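Local coordinates for 2,3-dihydroxybenzoate-AMP ligase (Mycobacterium smegmatis, PDB 5KEI), which belongs to the ANL superfamily of AMP-binding enzymes, pairing a large AMP-binding region with a small C-terminal domain, at residues 280-285 / 303-308; 35-38 / 43-46; 473-478 / 522-527; 211-216 / 355-360; 173-178 / 182-187. All coordinates share one frame; numbering follows the deposited sequence.

Overall arrangement
Interaction 4 is the buried centre of the set, about 3 Å from the middle of the chain, whereas interactions 1 and 2 lie on the surface and interactions 3 and 5 are partly buried. Strand 207-212 of interaction 4 and both strands of interaction 5 belong to the same seven-stranded sheet. Interaction 4 also reaches the turn between two strands of the nine-stranded sheet, some of whose strands are connected by the helices of interaction 1. Chemistry follows place: a buried serine-carboxylate bond in 4, backbone pairing in 5, proline-leucine packing in 1, an ion pair in 2. Interaction 3, in the C-terminal domain, combines an arginine-histidine bond with a methyl over a ring; its Glu474 touches the poorly ordered Thr216 of interaction 4.

Interaction 1: 280-285 / 303-308; sequences TDPSPE and PALAKL
Pro282 and Leu305 form the tighter half of this small apolar contact: CB of Pro282 lies 3.8 Å from CD2 of Leu305, the two side chains crossing at about a right angle. Leu305 extends its CG trans to the backbone nitrogen (chi1 -168°), which carries its methyls out from the helix: CD2 meets the Pro282 ring, while CD1 lies near the Pro282 carbonyl oxygen. The looser half is nearer solvent. There Pro284 CD meets Leu308 CD2 at 4.0 Å, and Leu308 is itself exposed. No hydrogen bond joins 280-285 to 303-308; the two segments meet by apolar packing.

Residue types suit their places. Pro282 and Pro284 present compact, rigid apolar surfaces, and Pro284, lacking an N-H, is well tolerated in the first turn of a helix. Before it, Asp281 OD1 takes the backbone N of Ser283 at 3.2 Å in an Asx turn and also accepts from Ser283 OG, both from one face of the carboxylate.

Trp309 NE1, from the same helix as Leu305, donates to Pro282 O. Helix 284-294 leads from strand 275-278 to strand 298-301, and helix 303-310 follows directly, its Ala306 packed on strand 325-328 and helix 335-344.

Interaction 2: 35-38 / 43-46; sequences AYRA and RDQL
Arg37 lays its aliphatic end against the carboxylate of Asp44, CD coming within 3.2 Å of OD1, before its guanidinium turns to meet the acid. The chain is bent at chi3 (39°), and this folds the terminal group back so that NH1 points at Asp44. The two side chains cross at about a right angle, and the planes of guanidinium and carboxylate are inclined by 40°, so this is not the flat, two-pronged pairing in which two nitrogens face two oxygens. Here NH1 alone serves both. Its straighter bond runs to OD1 at 3.1 Å, with an N-H...O angle of 166°, on the syn side of the carboxylate; OD2 is closer, 2.7 Å from NH1, but badly aligned and therefore weak as a hydrogen bond. Both contacts belong to one salt bridge.

A long, flexible arginine can span from helix to loop, and aspartate offers two acceptors to one nitrogen. Asp44 has positive phi, which a short polar side chain tolerates better than most, and its backbone N is held by Gln228 OE1 of helix 227-240. Arg37, from the last turn of helix 30-38, also packs on Trp42 and Gln228.

Because Arg37 is exposed, water probably screens the pair, and the ion pair is likely to contribute modestly, pinning the loop by charge rather than by a buried apolar fit.

Interaction 3: 473-478 / 522-527; sequences EEHLLT and RGVAAH
Arg522 reaches His475 from a Schellman motif, the turn that closes helix 512-521 in the C-terminal domain of this ANL enzyme. Gly523, with positive phi, completes the motif, a backbone shape that glycine takes easily. From that turn Arg522 and Val524 both point at helix 469-477.

His475 places its ring beside the backbone N (chi1 -79°), and the imidazole is used on two sides. At its edge, Arg522 NE donates to ND1 over 3.2 Å, nearly straight at 172° and in the planes of both groups at that point, although ring and guanidinium are inclined to each other. Over one face sits Val524 CG2, 3.7 Å from the ring centroid and almost on its normal, a CH-pi contact. This methyl is put there because it lies trans to the carbonyl carbon of its own residue. ND1 acts as acceptor, so the ring's proton is probably on NE2, which has a weak bond to Asp471.

The Arg522 chain is bent at chi3, turning the guanidinium back over Thr478, whose CG2 stands above the centre of one of its faces. Histidine suits the site because one ring offers an acceptor nitrogen in its plane and a pi face on which a methyl can rest; arginine supplies both a donor and a flat surface. Leu519 of helix 512-521 packs on His475 and Val524.

In Thr478, chi1 of 73° sets the hydroxyl between backbone N and carbonyl carbon, near its own helix end. The strongest polar partner of OG1 is His518 NE2, and OG1 also donates to His475 O at 2.8 Å.

Interaction 4: 211-216 / 355-360; sequences LVSGGT and MAEGLL
Ser213 and Glu357 meet through their polar ends: OG donates to OE2 at 2.9 Å, approaching on the syn side of the carboxylate but 32° out of its plane. Both torsions serve this meeting. Ser213 holds OG trans to its backbone N (chi1 180°), sending it across to the turn, while Glu357, whose CB does not itself face the strand, bends at chi2 (88°) and brings its carboxylate round to the serine. OE2 has its stronger partner in Tyr415 OH, so two hydroxyls grip one oxygen of a buried carboxylate.

Beside this polar pair lies a small apolar one. Ala356 directs its methyl at the strand end, 3.7 Å from Val212 O, and Leu211 CD1 lies 4.2 Å from Ala356 CB and 3.6 Å from Ala356 O. That oxygen also accepts from Arg225 NH1. With the CA atoms of Ser213 and Ala356 6.2 Å apart, a short methyl is enough to reach Val212 O. Ile223 of strand 222-226 packs on Ser213, Ala356 and Glu357.

The turn from Met355 to Gly358 is type I, and Gly358 takes backbone angles that suit a residue without a side chain. Beyond Ser213 the chain leaves the strand through an inverse gamma turn at Gly214 into a poorly ordered tail at Gly215 and Thr216.

The serine- and glycine-rich loop facing a turn with Ala-Glu-Gly matches two signature sequence motifs of ANL enzymes, which in relatives probably border the nucleotide site.

Interaction 5: 173-178 / 182-187; sequences HVLVDG and EFLSWA
Phe183 carries Val174 on one face of its ring and Glu182 on the other: Val174 CG1 lies 4.1 Å from the ring centroid as a CH-pi contact, offset toward the rim, while Glu182 CG covers the centre of the opposite face. The ring stands beside a parallel pair of strands, 173-177 and 184-185, the latter forming the outer edge of a seven-stranded sheet. Of the Val174 carbons, CB comes nearest to the ring, 3.4 Å from Phe183 CD1. The Trp186 ring is met obliquely by Leu175 CD2, 3.7 Å from CE3, and by Asp177 OD1; its NE1 is taken by Glu107, so the indole is held at both its apolar and its polar part.

Leu175 and Leu184 point to one face of the sheet, where both pack on Val189 of the following helix. Val176 and Ser185 point to the other. Helix 158-167 covers Val174 and Phe183 through Ala161. Branched and aromatic side chains suit the buried positions of Val174, Leu175, Val176 and Trp186, and Gly178 suits the positive phi with which the chain leaves the strand.

The backbone binds the strands in sequence. Leu184 N donates to Val174 O, and Leu184 O accepts from Val176 N at 2.9 Å. Ser185 occupies the N-cap position, directly before helix 186-190, and Trp186 N donates to Val176 O at 2.9 Å, with an N-H...O angle of 177°.

Interaction 1: 280-285 / 303-308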
# COMPACT_ATOMS: atom_id res chain seq x y z
N THR A 280 -4.32 -20.04 -1.98
CA THR A 280 -5.26 -19.67 -0.93
C THR A 280 -4.66 -20.03 0.42
O THR A 280 -5.04 -19.49 1.47
CB THR A 280 -6.60 -20.41 -1.15
OG1 THR A 280 -7.20 -19.94 -2.37
CG2 THR A 280 -7.56 -20.18 0.00
N ASP A 281 -3.71 -20.95 0.37
CA ASP A 281 -3.13 -21.50 1.57
C ASP A 281 -1.60 -21.48 1.52
O ASP A 281 -0.97 -22.38 0.95
CB ASP A 281 -3.65 -22.92 1.78
CG ASP A 281 -3.39 -23.44 3.18
OD1 ASP A 281 -2.85 -22.68 4.03
OD2 ASP A 281 -3.77 -24.60 3.44
N PRO A 282 -1.00 -20.45 2.14
CA PRO A 282 0.44 -20.27 2.23
C PRO A 282 1.05 -21.01 3.45
O PRO A 282 2.21 -20.78 3.78
CB PRO A 282 0.57 -18.77 2.39
CG PRO A 282 -0.56 -18.44 3.27
CD PRO A 282 -1.70 -19.38 2.88
N SER A 283 0.28 -21.88 4.10
CA SER A 283 0.82 -22.76 5.14
C SER A 283 1.83 -23.75 4.52
O SER A 283 1.69 -24.12 3.36
CB SER A 283 -0.30 -23.50 5.86
OG SER A 283 -1.03 -24.28 4.94
N PRO A 284 2.84 -24.17 5.30
CA PRO A 284 3.98 -24.96 4.81
C PRO A 284 3.61 -26.16 3.92
O PRO A 284 4.13 -26.29 2.81
CB PRO A 284 4.65 -25.44 6.10
CG PRO A 284 4.35 -24.39 7.08
CD PRO A 284 2.97 -23.90 6.75
N GLU A 285 2.72 -27.01 4.41
CA GLU A 285 2.35 -28.25 3.71
C GLU A 285 1.76 -27.97 2.33
O GLU A 285 2.16 -28.58 1.33
CB GLU A 285 1.37 -29.06 4.55
CG GLU A 285 1.17 -30.50 4.06
CD GLU A 285 0.52 -31.42 5.10
OE1 GLU A 285 -0.32 -30.94 5.90
OE2 GLU A 285 0.86 -32.63 5.12
N PRO A 303 7.99 -12.05 7.76
CA PRO A 303 8.91 -12.80 8.62
C PRO A 303 8.29 -13.93 9.46
O PRO A 303 8.89 -15.00 9.56
CB PRO A 303 9.48 -11.72 9.54
CG PRO A 303 9.46 -10.49 8.70
CD PRO A 303 8.20 -10.59 7.88
N ALA A 304 7.12 -13.69 10.06
CA ALA A 304 6.43 -14.75 10.81
C ALA A 304 6.24 -16.01 9.96
O ALA A 304 6.43 -17.12 10.43
CB ALA A 304 5.06 -14.25 11.35
N LEU A 305 5.85 -15.82 8.70
CA LEU A 305 5.54 -16.95 7.84
C LEU A 305 6.80 -17.59 7.27
O LEU A 305 6.84 -18.80 7.06
CB LEU A 305 4.61 -16.51 6.71
CG LEU A 305 4.01 -17.67 5.92
CD1 LEU A 305 3.44 -18.73 6.85
CD2 LEU A 305 2.96 -17.18 4.94
N ALA A 306 7.81 -16.77 7.00
CA ALA A 306 9.09 -17.30 6.54
C ALA A 306 9.70 -18.21 7.60
O ALA A 306 10.24 -19.28 7.29
CB ALA A 306 10.04 -16.16 6.18
N LYS A 307 9.61 -17.79 8.86
CA LYS A 307 10.16 -18.55 9.98
C LYS A 307 9.40 -19.87 10.17
O LYS A 307 10.00 -20.91 10.39
CB LYS A 307 10.14 -17.72 11.27
CG LYS A 307 10.60 -18.49 12.50
CD LYS A 307 11.08 -17.60 13.64
CE LYS A 307 10.01 -16.66 14.18
NZ LYS A 307 10.53 -15.82 15.33
N LEU A 308 8.08 -19.81 10.06
CA LEU A 308 7.25 -21.00 10.14
C LEU A 308 7.61 -22.02 9.05
O LEU A 308 7.75 -23.20 9.35
CB LEU A 308 5.76 -20.61 10.06
CG LEU A 308 4.74 -21.74 10.18
CD1 LEU A 308 4.77 -22.35 11.56
CD2 LEU A 308 3.32 -21.28 9.81

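Interaction 2: 35-38 / 43-46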
# COMPACT_ATOMS: atom_id res chain seq x y z
N ALA A 35 12.04 14.76 -15.79
CA ALA A 35 13.30 14.12 -15.41
C ALA A 35 13.19 12.59 -15.41
O ALA A 35 14.08 11.88 -15.90
CB ALA A 35 13.74 14.62 -14.04
N TYR A 36 12.09 12.09 -14.86
CA TYR A 36 11.87 10.65 -14.76
C TYR A 36 11.61 10.01 -16.14
O TYR A 36 11.93 8.84 -16.36
CB TYR A 36 10.71 10.35 -13.80
CG TYR A 36 10.94 10.86 -12.39
CD1 TYR A 36 12.23 11.02 -11.89
CD2 TYR A 36 9.88 11.20 -11.56
CE1 TYR A 36 12.45 11.48 -10.63
CE2 TYR A 36 10.09 11.67 -10.30
CZ TYR A 36 11.38 11.80 -9.83
OH TYR A 36 11.60 12.27 -8.56
N ARG A 37 11.02 10.79 -17.04
CA ARG A 37 10.80 10.37 -18.42
C ARG A 37 12.15 10.34 -19.15
O ARG A 37 12.49 9.36 -19.83
CB ARG A 37 9.80 11.31 -19.10
CG ARG A 37 8.42 10.68 -19.33
CD ARG A 37 7.38 11.63 -19.96
NE ARG A 37 7.94 12.51 -21.00
CZ ARG A 37 7.90 12.29 -22.31
NH1 ARG A 37 7.34 11.20 -22.81
NH2 ARG A 37 8.45 13.17 -23.13
N ALA A 38 12.95 11.38 -18.97
CA ALA A 38 14.29 11.44 -19.57
C ALA A 38 15.23 10.32 -19.08
O ALA A 38 16.11 9.89 -19.83
CB ALA A 38 14.93 12.80 -19.32
N ARG A 43 7.69 5.45 -18.88
CA ARG A 43 7.72 5.05 -20.29
C ARG A 43 6.42 5.30 -21.06
O ARG A 43 6.20 4.71 -22.12
CB ARG A 43 8.08 3.58 -20.40
CG ARG A 43 9.44 3.25 -19.82
CD ARG A 43 10.55 3.90 -20.63
NE ARG A 43 11.10 3.03 -21.66
CZ ARG A 43 12.31 2.46 -21.60
NH1 ARG A 43 13.12 2.66 -20.56
NH2 ARG A 43 12.72 1.69 -22.60
N ASP A 44 5.55 6.13 -20.49
CA ASP A 44 4.38 6.66 -21.21
C ASP A 44 3.32 5.63 -21.60
O ASP A 44 2.40 5.95 -22.36
CB ASP A 44 4.85 7.40 -22.47
CG ASP A 44 5.85 8.50 -22.15
OD1 ASP A 44 5.62 9.26 -21.19
OD2 ASP A 44 6.87 8.59 -22.87
N GLN A 45 3.45 4.41 -21.09
CA GLN A 45 2.49 3.36 -21.40
C GLN A 45 1.56 3.05 -20.22
O GLN A 45 1.96 3.09 -19.03
CB GLN A 45 3.23 2.09 -21.84
CG GLN A 45 4.12 2.28 -23.08
CD GLN A 45 3.33 2.64 -24.33
OE1 GLN A 45 2.33 2.00 -24.66
NE2 GLN A 45 3.79 3.67 -25.04
N LEU A 46 0.30 2.76 -20.55
CA LEU A 46 -0.74 2.55 -19.55
C LEU A 46 -0.51 1.23 -18.84
O LEU A 46 0.05 0.32 -19.43
CB LEU A 46 -2.13 2.54 -20.20
CG LEU A 46 -2.71 3.85 -20.78
CD1 LEU A 46 -4.16 3.59 -21.16
CD2 LEU A 46 -2.62 5.03 -19.83

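Interaction 3: 473-478 / 522-527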
# COMPACT_ATOMS: atom_id res chain seq x y z
N GLU A 473 -4.13 11.45 18.45
CA GLU A 473 -4.31 12.43 17.39
C GLU A 473 -5.06 11.86 16.20
O GLU A 473 -5.89 12.52 15.60
CB GLU A 473 -2.97 12.98 16.92
CG GLU A 473 -2.40 14.06 17.81
CD GLU A 473 -0.90 14.23 17.63
OE1 GLU A 473 -0.35 13.82 16.58
OE2 GLU A 473 -0.28 14.79 18.57
N GLU A 474 -4.76 10.61 15.85
CA GLU A 474 -5.46 10.00 14.73
C GLU A 474 -6.95 9.84 15.03
O GLU A 474 -7.78 10.03 14.15
CB GLU A 474 -4.82 8.65 14.37
CG GLU A 474 -3.45 8.77 13.68
CD GLU A 474 -3.52 9.49 12.33
OE1 GLU A 474 -4.58 9.42 11.67
OE2 GLU A 474 -2.52 10.12 11.94
N HIS A 475 -7.29 9.51 16.28
CA HIS A 475 -8.67 9.35 16.74
C HIS A 475 -9.46 10.66 16.66
O HIS A 475 -10.62 10.67 16.27
CB HIS A 475 -8.71 8.86 18.20
CG HIS A 475 -8.48 7.38 18.37
ND1 HIS A 475 -9.36 6.43 17.92
CD2 HIS A 475 -7.48 6.71 18.99
CE1 HIS A 475 -8.91 5.23 18.23
NE2 HIS A 475 -7.77 5.37 18.88
N LEU A 476 -8.81 11.74 17.08
CA LEU A 476 -9.44 13.06 17.12
C LEU A 476 -9.71 13.55 15.72
O LEU A 476 -10.74 14.18 15.47
CB LEU A 476 -8.56 14.06 17.87
CG LEU A 476 -8.46 13.90 19.39
CD1 LEU A 476 -7.51 14.94 19.95
CD2 LEU A 476 -9.83 13.99 20.07
N LEU A 477 -8.78 13.26 14.81
CA LEU A 477 -8.88 13.65 13.41
C LEU A 477 -10.07 13.00 12.69
O LEU A 477 -10.52 13.52 11.67
CB LEU A 477 -7.58 13.30 12.68
CG LEU A 477 -6.37 14.18 13.04
CD1 LEU A 477 -5.07 13.53 12.62
CD2 LEU A 477 -6.50 15.55 12.41
N THR A 478 -10.60 11.89 13.21
CA THR A 478 -11.75 11.26 12.57
C THR A 478 -13.04 12.02 12.84
O THR A 478 -14.10 11.65 12.32
CB THR A 478 -11.96 9.80 13.02
OG1 THR A 478 -12.46 9.77 14.37
CG2 THR A 478 -10.66 9.00 12.89
N ARG A 522 -15.26 5.44 19.84
CA ARG A 522 -14.20 4.81 19.06
C ARG A 522 -13.38 3.83 19.89
O ARG A 522 -12.47 3.18 19.38
CB ARG A 522 -13.28 5.88 18.45
CG ARG A 522 -14.00 6.87 17.52
CD ARG A 522 -13.00 7.74 16.75
NE ARG A 522 -11.94 6.92 16.17
CZ ARG A 522 -12.06 6.31 15.00
NH1 ARG A 522 -13.18 6.43 14.31
NH2 ARG A 522 -11.06 5.58 14.52
N GLY A 523 -13.68 3.74 21.19
CA GLY A 523 -13.02 2.79 22.06
C GLY A 523 -11.83 3.29 22.86
O GLY A 523 -11.01 2.50 23.31
N VAL A 524 -11.71 4.60 23.04
CA VAL A 524 -10.63 5.15 23.86
C VAL A 524 -11.08 5.27 25.32
O VAL A 524 -12.14 5.82 25.61
CB VAL A 524 -10.18 6.53 23.32
CG1 VAL A 524 -8.92 7.02 24.04
CG2 VAL A 524 -9.95 6.46 21.82
N ALA A 525 -10.28 4.74 26.24
CA ALA A 525 -10.64 4.82 27.66
C ALA A 525 -10.37 6.22 28.21
O ALA A 525 -9.69 7.02 27.58
CB ALA A 525 -9.90 3.77 28.45
N ALA A 526 -10.91 6.50 29.39
CA ALA A 526 -10.84 7.85 29.95
C ALA A 526 -9.43 8.21 30.38
O ALA A 526 -9.15 9.38 30.66
CB ALA A 526 -11.81 7.98 31.12
N HIS A 527 -8.54 7.22 30.43
CA HIS A 527 -7.17 7.44 30.87
C HIS A 527 -6.27 7.88 29.72
O HIS A 527 -5.07 8.09 29.91
CB HIS A 527 -6.60 6.17 31.51
CG HIS A 527 -6.52 4.99 30.58
ND1 HIS A 527 -5.67 4.95 29.50
CD2 HIS A 527 -7.16 3.80 30.60
CE1 HIS A 527 -5.80 3.79 28.88
NE2 HIS A 527 -6.70 3.08 29.53

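Interaction 4: 211-216 / 355-360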
# COMPACT_ATOMS: atom_id res chain seq x y z
N LEU A 211 -4.05 2.12 -4.05
CA LEU A 211 -3.68 1.13 -3.03
C LEU A 211 -4.20 1.58 -1.68
O LEU A 211 -4.54 2.75 -1.49
CB LEU A 211 -2.16 0.92 -2.98
CG LEU A 211 -1.45 0.47 -4.25
CD1 LEU A 211 0.05 0.63 -4.09
CD2 LEU A 211 -1.76 -0.99 -4.56
N VAL A 212 -4.28 0.64 -0.75
CA VAL A 212 -4.63 0.92 0.63
C VAL A 212 -3.36 1.04 1.48
O VAL A 212 -2.40 0.30 1.30
CB VAL A 212 -5.56 -0.17 1.19
CG1 VAL A 212 -5.81 0.05 2.67
CG2 VAL A 212 -6.88 -0.16 0.43
N SER A 213 -3.37 2.00 2.39
CA SER A 213 -2.27 2.26 3.30
C SER A 213 -2.36 1.39 4.56
O SER A 213 -3.40 1.36 5.22
CB SER A 213 -2.28 3.74 3.68
OG SER A 213 -1.23 4.04 4.57
N GLY A 214 -1.28 0.70 4.89
CA GLY A 214 -1.28 -0.15 6.08
C GLY A 214 -1.01 0.63 7.36
O GLY A 214 -0.01 0.37 8.04
N GLY A 215 -1.89 1.56 7.70
CA GLY A 215 -1.64 2.48 8.80
C GLY A 215 -2.17 2.10 10.17
O GLY A 215 -2.01 0.96 10.63
N THR A 216 -2.80 3.07 10.83
CA THR A 216 -3.26 2.92 12.21
C THR A 216 -4.75 3.25 12.39
O THR A 216 -5.51 3.29 11.41
CB THR A 216 -2.45 3.81 13.17
OG1 THR A 216 -2.82 3.52 14.52
CG2 THR A 216 -2.68 5.29 12.88
N MET A 355 6.81 0.19 1.17
CA MET A 355 5.56 0.73 1.65
C MET A 355 4.70 1.04 0.43
O MET A 355 5.23 1.42 -0.63
CB MET A 355 5.78 1.98 2.50
CG MET A 355 6.44 3.13 1.76
SD MET A 355 7.31 4.27 2.83
CE MET A 355 8.73 3.27 3.32
N ALA A 356 3.39 0.86 0.58
CA ALA A 356 2.44 1.12 -0.50
C ALA A 356 2.58 2.54 -1.07
O ALA A 356 2.31 2.78 -2.24
CB ALA A 356 1.02 0.89 0.00
N GLU A 357 3.01 3.47 -0.22
CA GLU A 357 3.21 4.86 -0.59
C GLU A 357 4.29 5.10 -1.65
O GLU A 357 4.33 6.15 -2.28
CB GLU A 357 3.55 5.67 0.66
CG GLU A 357 2.35 6.04 1.54
CD GLU A 357 2.00 4.97 2.60
OE1 GLU A 357 2.54 3.84 2.57
OE2 GLU A 357 1.17 5.28 3.47
N GLY A 358 5.19 4.13 -1.84
CA GLY A 358 6.30 4.35 -2.75
C GLY A 358 7.56 3.59 -2.39
O GLY A 358 7.66 2.40 -2.68
N LEU A 359 8.51 4.29 -1.77
CA LEU A 359 9.90 3.82 -1.59
C LEU A 359 10.07 2.33 -1.34
O LEU A 359 9.47 1.77 -0.42
CB LEU A 359 10.59 4.57 -0.44
CG LEU A 359 12.09 4.25 -0.33
CD1 LEU A 359 12.88 4.86 -1.47
CD2 LEU A 359 12.68 4.65 1.00
N LEU A 360 10.88 1.70 -2.18
CA LEU A 360 11.23 0.30 -1.99
C LEU A 360 12.73 0.15 -1.73
O LEU A 360 13.56 0.71 -2.47
CB LEU A 360 10.81 -0.53 -3.20
CG LEU A 360 9.31 -0.62 -3.50
CD1 LEU A 360 9.06 -1.22 -4.89
CD2 LEU A 360 8.64 -1.46 -2.46

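Interaction 5: 173-178 / 182-187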
# COMPACT_ATOMS: atom_id res chain seq x y z
N HIS A 173 -23.39 -0.61 -8.50
CA HIS A 173 -23.24 -2.00 -8.92
C HIS A 173 -22.46 -2.83 -7.93
O HIS A 173 -21.43 -2.40 -7.43
CB HIS A 173 -22.54 -2.08 -10.28
CG HIS A 173 -23.23 -1.32 -11.36
ND1 HIS A 173 -24.50 -1.65 -11.80
CD2 HIS A 173 -22.85 -0.24 -12.09
CE1 HIS A 173 -24.86 -0.82 -12.76
NE2 HIS A 173 -23.88 0.04 -12.95
N VAL A 174 -22.96 -4.02 -7.66
CA VAL A 174 -22.19 -5.02 -6.96
C VAL A 174 -22.00 -6.26 -7.84
O VAL A 174 -22.98 -6.83 -8.32
CB VAL A 174 -22.86 -5.42 -5.65
CG1 VAL A 174 -22.01 -6.47 -4.92
CG2 VAL A 174 -23.08 -4.19 -4.78
N LEU A 175 -20.74 -6.64 -8.08
CA LEU A 175 -20.42 -7.81 -8.90
C LEU A 175 -19.82 -8.90 -8.04
O LEU A 175 -18.77 -8.72 -7.42
CB LEU A 175 -19.46 -7.44 -10.03
CG LEU A 175 -19.99 -6.56 -11.16
CD1 LEU A 175 -20.01 -5.10 -10.73
CD2 LEU A 175 -19.15 -6.73 -12.42
N VAL A 176 -20.50 -10.04 -7.99
CA VAL A 176 -20.10 -11.13 -7.12
C VAL A 176 -19.56 -12.31 -7.92
O VAL A 176 -20.25 -12.87 -8.77
CB VAL A 176 -21.29 -11.60 -6.24
CG1 VAL A 176 -20.85 -12.70 -5.28
CG2 VAL A 176 -21.88 -10.42 -5.49
N ASP A 177 -18.30 -12.66 -7.65
CA ASP A 177 -17.72 -13.89 -8.17
C ASP A 177 -18.24 -15.05 -7.32
O ASP A 177 -17.68 -15.34 -6.26
CB ASP A 177 -16.18 -13.81 -8.15
CG ASP A 177 -15.51 -15.00 -8.83
OD1 ASP A 177 -15.98 -15.43 -9.90
OD2 ASP A 177 -14.49 -15.50 -8.29
N GLY A 178 -19.32 -15.68 -7.77
CA GLY A 178 -20.02 -16.69 -7.00
C GLY A 178 -21.53 -16.47 -6.95
O GLY A 178 -22.11 -15.94 -7.90
N GLU A 182 -29.10 -11.08 -5.02
CA GLU A 182 -29.81 -9.94 -5.65
C GLU A 182 -28.91 -9.13 -6.57
O GLU A 182 -29.38 -8.28 -7.32
CB GLU A 182 -30.36 -9.02 -4.57
CG GLU A 182 -29.23 -8.65 -3.63
CD GLU A 182 -29.58 -8.77 -2.19
OE1 GLU A 182 -29.94 -7.74 -1.57
OE2 GLU A 182 -29.51 -9.90 -1.67
N PHE A 183 -27.60 -9.38 -6.50
CA PHE A 183 -26.63 -8.58 -7.22
C PHE A 183 -26.26 -9.20 -8.55
O PHE A 183 -26.85 -10.19 -8.96
CB PHE A 183 -25.37 -8.39 -6.38
CG PHE A 183 -25.64 -7.84 -5.02
CD1 PHE A 183 -26.00 -6.52 -4.86
CD2 PHE A 183 -25.51 -8.64 -3.89
CE1 PHE A 183 -26.23 -6.00 -3.60
CE2 PHE A 183 -25.74 -8.12 -2.63
CZ PHE A 183 -26.11 -6.80 -2.48
N LEU A 184 -25.27 -8.59 -9.20
CA LEU A 184 -24.76 -9.05 -10.50
C LEU A 184 -23.77 -10.21 -10.35
O LEU A 184 -23.05 -10.28 -9.35
CB LEU A 184 -24.07 -7.89 -11.22
CG LEU A 184 -24.93 -6.77 -11.79
CD1 LEU A 184 -24.18 -5.44 -11.76
CD2 LEU A 184 -25.35 -7.12 -13.20
N SER A 185 -23.75 -11.10 -11.33
CA SER A 185 -22.79 -12.21 -11.34
C SER A 185 -21.54 -11.78 -12.10
O SER A 185 -21.65 -11.36 -13.25
CB SER A 185 -23.38 -13.46 -11.99
OG SER A 185 -22.46 -14.54 -11.95
N TRP A 186 -20.38 -11.90 -11.46
CA TRP A 186 -19.12 -11.52 -12.10
C TRP A 186 -18.90 -12.35 -13.36
O TRP A 186 -18.47 -11.84 -14.39
CB TRP A 186 -17.95 -11.67 -11.14
CG TRP A 186 -16.60 -11.54 -11.81
CD1 TRP A 186 -15.79 -12.56 -12.23
CD2 TRP A 186 -15.93 -10.32 -12.16
NE1 TRP A 186 -14.65 -12.04 -12.80
CE2 TRP A 186 -14.71 -10.67 -12.77
CE3 TRP A 186 -16.24 -8.97 -12.02
CZ2 TRP A 186 -13.81 -9.72 -13.23
CZ3 TRP A 186 -15.35 -8.03 -12.47
CH2 TRP A 186 -14.15 -8.41 -13.07
N ALA A 187 -19.22 -13.64 -13.27
CA ALA A 187 -19.10 -14.56 -14.40
C ALA A 187 -19.98 -14.11 -15.55
O ALA A 187 -19.53 -14.03 -16.69
CB ALA A 187 -19.47 -15.98 -13.98